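Local structure of BZZ1 protein (Saccharomyces cerevisiae, 2A28) at residues Y7-E10 and A11-D14. The protein acts in endocytosis and trafficking to the vacuole and works with type I myosins to restore actin polarity after salt stress; this chain is its second SH3 domain. Numbering follows the deposited sequence.
Sequences YAYE and AQGD
Tyr9 and Gln12 meet within one continuous run of backbone, extended from Tyr7 to Ala11 and bending at Gln12. Residues 7-10 pass directly into 11-14 at Glu10 and Ala11. The run belongs to the RT loop of the SH3 domain, between strands 2-4 and 24-27. Farther along the loop, Ile19 pairs with the Tyr9 backbone and Ser18 OG accepts from Ala11 N.

The Tyr9 ring reaches forward along the chain, because CG stands anti to the backbone N (chi1 179°). It passes beside the Ala11 backbone, with CE2 3.8 Å from Ala11 CA. The Gln12 side chain crosses that of Tyr9 at about a right angle and meets it at the hydroxyl end. Its NE2 donates to Tyr9 OH at 3.2 Å, and the N-H...O angle of 165° makes the bond nearly straight. The hydroxyl lies close to the amide plane, while ring and amide planes are turned 60° apart. Gln12 CG adds a contact 3.6 Å from Tyr9 OH. The extended Glu10 side chain brings its carboxylate to a water that donates to both Glu10 OE2 (2.9 Å) and Ala11 O (2.7 Å).

Glu16 OE1 is hydrogen-bonded to both Tyr9 OH and Gln12 N. The phenol is therefore held by the Gln12 amide and by a carboxylate. A phenylalanine in place of Tyr9 would keep the ring beside Ala11 but would probably leave Gln12 NE2 without this acceptor and Glu16 with one partner fewer. In SH3 domains, RT-loop tyrosines commonly line the proline-rich peptide groove, and Tyr9 probably does so here. The two bonds at its hydroxyl limit how the ring can move.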
ATOM      1  N   TYR A   7       6.034   6.831   4.116  1.00  6.84           N
ATOM      2  CA  TYR A   7       5.352   7.189   5.368  1.00  6.61           C
ATOM      3  C   TYR A   7       4.639   5.939   5.870  1.00  7.05           C
ATOM      4  O   TYR A   7       4.248   5.032   5.134  1.00  9.50           O
ATOM      5  CB  TYR A   7       4.346   8.321   5.118  1.00  8.52           C
ATOM      6  CG  TYR A   7       5.017   9.621   4.685  1.00  9.61           C
ATOM      7  CD1 TYR A   7       5.849  10.377   5.515  1.00 11.27           C
ATOM      8  CD2 TYR A   7       4.787  10.030   3.388  1.00 13.29           C
ATOM      9  CE1 TYR A   7       6.435  11.541   5.052  1.00 12.57           C
ATOM     10  CE2 TYR A   7       5.386  11.199   2.950  1.00 14.42           C
ATOM     11  CZ  TYR A   7       6.200  11.957   3.755  1.00 13.93           C
ATOM     12  OH  TYR A   7       6.770  13.121   3.296  1.00 21.19           O
ATOM     13  N   ALA A   8       4.459   5.864   7.187  1.00  7.13           N
ATOM     14  CA  ALA A   8       3.766   4.775   7.841  1.00  7.36           C
ATOM     15  C   ALA A   8       2.264   4.974   7.719  1.00  7.37           C
ATOM     16  O   ALA A   8       1.746   6.062   7.841  1.00  7.67           O
ATOM     17  CB  ALA A   8       4.070   4.723   9.331  1.00  7.96           C
ATOM     18  N   TYR A   9       1.545   3.855   7.551  1.00  7.31           N
ATOM     19  CA  TYR A   9       0.101   3.836   7.645  1.00  7.78           C
ATOM     20  C   TYR A   9      -0.305   2.657   8.503  1.00  7.79           C
ATOM     21  O   TYR A   9       0.211   1.551   8.276  1.00  8.17           O
ATOM     22  CB  TYR A   9      -0.561   3.767   6.244  1.00  7.27           C
ATOM     23  CG  TYR A   9      -2.047   3.718   6.375  1.00  7.38           C
ATOM     24  CD1 TYR A   9      -2.759   4.856   6.808  1.00  8.70           C
ATOM     25  CD2 TYR A   9      -2.784   2.575   6.085  1.00  7.11           C
ATOM     26  CE1 TYR A   9      -4.112   4.837   6.943  1.00  9.83           C
ATOM     27  CE2 TYR A   9      -4.183   2.567   6.214  1.00  7.72           C
ATOM     28  CZ  TYR A   9      -4.810   3.704   6.630  1.00  8.56           C
ATOM     29  OH  TYR A   9      -6.174   3.728   6.812  1.00  9.32           O
ATOM     30  N   GLU A  10      -1.193   2.851   9.440  1.00  7.83           N
ATOM     31  CA  GLU A  10      -1.795   1.804  10.272  1.00  8.50           C
ATOM     32  C   GLU A  10      -3.170   1.441   9.695  1.00  7.47           C
ATOM     33  O   GLU A  10      -4.086   2.268   9.588  1.00  8.86           O
ATOM     34  CB  GLU A  10      -1.938   2.243  11.698  1.00  9.19           C
ATOM     35  CG  GLU A  10      -2.462   1.359  12.786  1.00 20.78           C
ATOM     36  CD  GLU A  10      -2.778   2.077  14.104  1.00 31.91           C
ATOM     37  OE1 GLU A  10      -2.169   3.148  14.369  1.00 49.73           O
ATOM     38  OE2 GLU A  10      -3.638   1.621  14.907  1.00 34.58           O
ATOM     39  N   ALA A  11      -3.316   0.180   9.306  1.00  8.05           N
ATOM     40  CA  ALA A  11      -4.601  -0.267   8.717  1.00  7.66           C
ATOM     41  C   ALA A  11      -5.733   0.043   9.688  1.00  9.13           C
ATOM     42  O   ALA A  11      -5.649  -0.097  10.913  1.00  9.46           O
ATOM     43  CB  ALA A  11      -4.525  -1.769   8.495  1.00  9.21           C
ATOM     44  N   GLN A  12      -6.859   0.375   9.099  1.00  9.04           N
ATOM     45  CA  GLN A  12      -8.097   0.640   9.791  1.00  9.80           C
ATOM     46  C   GLN A  12      -9.241  -0.225   9.278  1.00 14.49           C
ATOM     47  O   GLN A  12     -10.337   0.318   9.232  1.00 23.11           O
ATOM     48  CB  GLN A  12      -8.477   2.116   9.654  1.00 10.80           C
ATOM     49  CG  GLN A  12      -7.427   3.085  10.164  1.00 11.02           C
ATOM     50  CD  GLN A  12      -7.899   4.528  10.260  1.00 13.40           C
ATOM     51  OE1 GLN A  12      -8.556   4.948  11.209  1.00 21.53           O
ATOM     52  NE2 GLN A  12      -7.479   5.323   9.313  1.00 14.78           N
ATOM     53  N   GLY A  13      -8.966  -1.453   8.959  1.00 15.64           N
ATOM     54  CA  GLY A  13     -10.100  -2.205   8.419  1.00 14.82           C
ATOM     55  C   GLY A  13      -9.472  -3.462   7.861  1.00 10.73           C
ATOM     56  O   GLY A  13      -8.290  -3.486   7.548  1.00 10.02           O
ATOM     57  N   ASP A  14     -10.360  -4.460   7.719  1.00 11.95           N
ATOM     58  CA  ASP A  14      -9.858  -5.767   7.335  1.00 12.82           C
ATOM     59  C   ASP A  14      -9.302  -5.794   5.906  1.00 10.96           C
ATOM     60  O   ASP A  14      -8.592  -6.728   5.606  1.00 12.42           O
ATOM     61  CB  ASP A  14     -10.942  -6.816   7.473  1.00 18.95           C
ATOM     62  CG  ASP A  14     -11.323  -7.160   8.898  1.00 23.25           C
ATOM     63  OD1 ASP A  14     -10.391  -7.105   9.726  1.00 23.72           O
ATOM     64  OD2 ASP A  14     -12.506  -7.472   9.185  1.00 29.60           O
TER
HETATM   65  O   HOH W   1      -5.874   1.603  13.062  1.00 18.13           O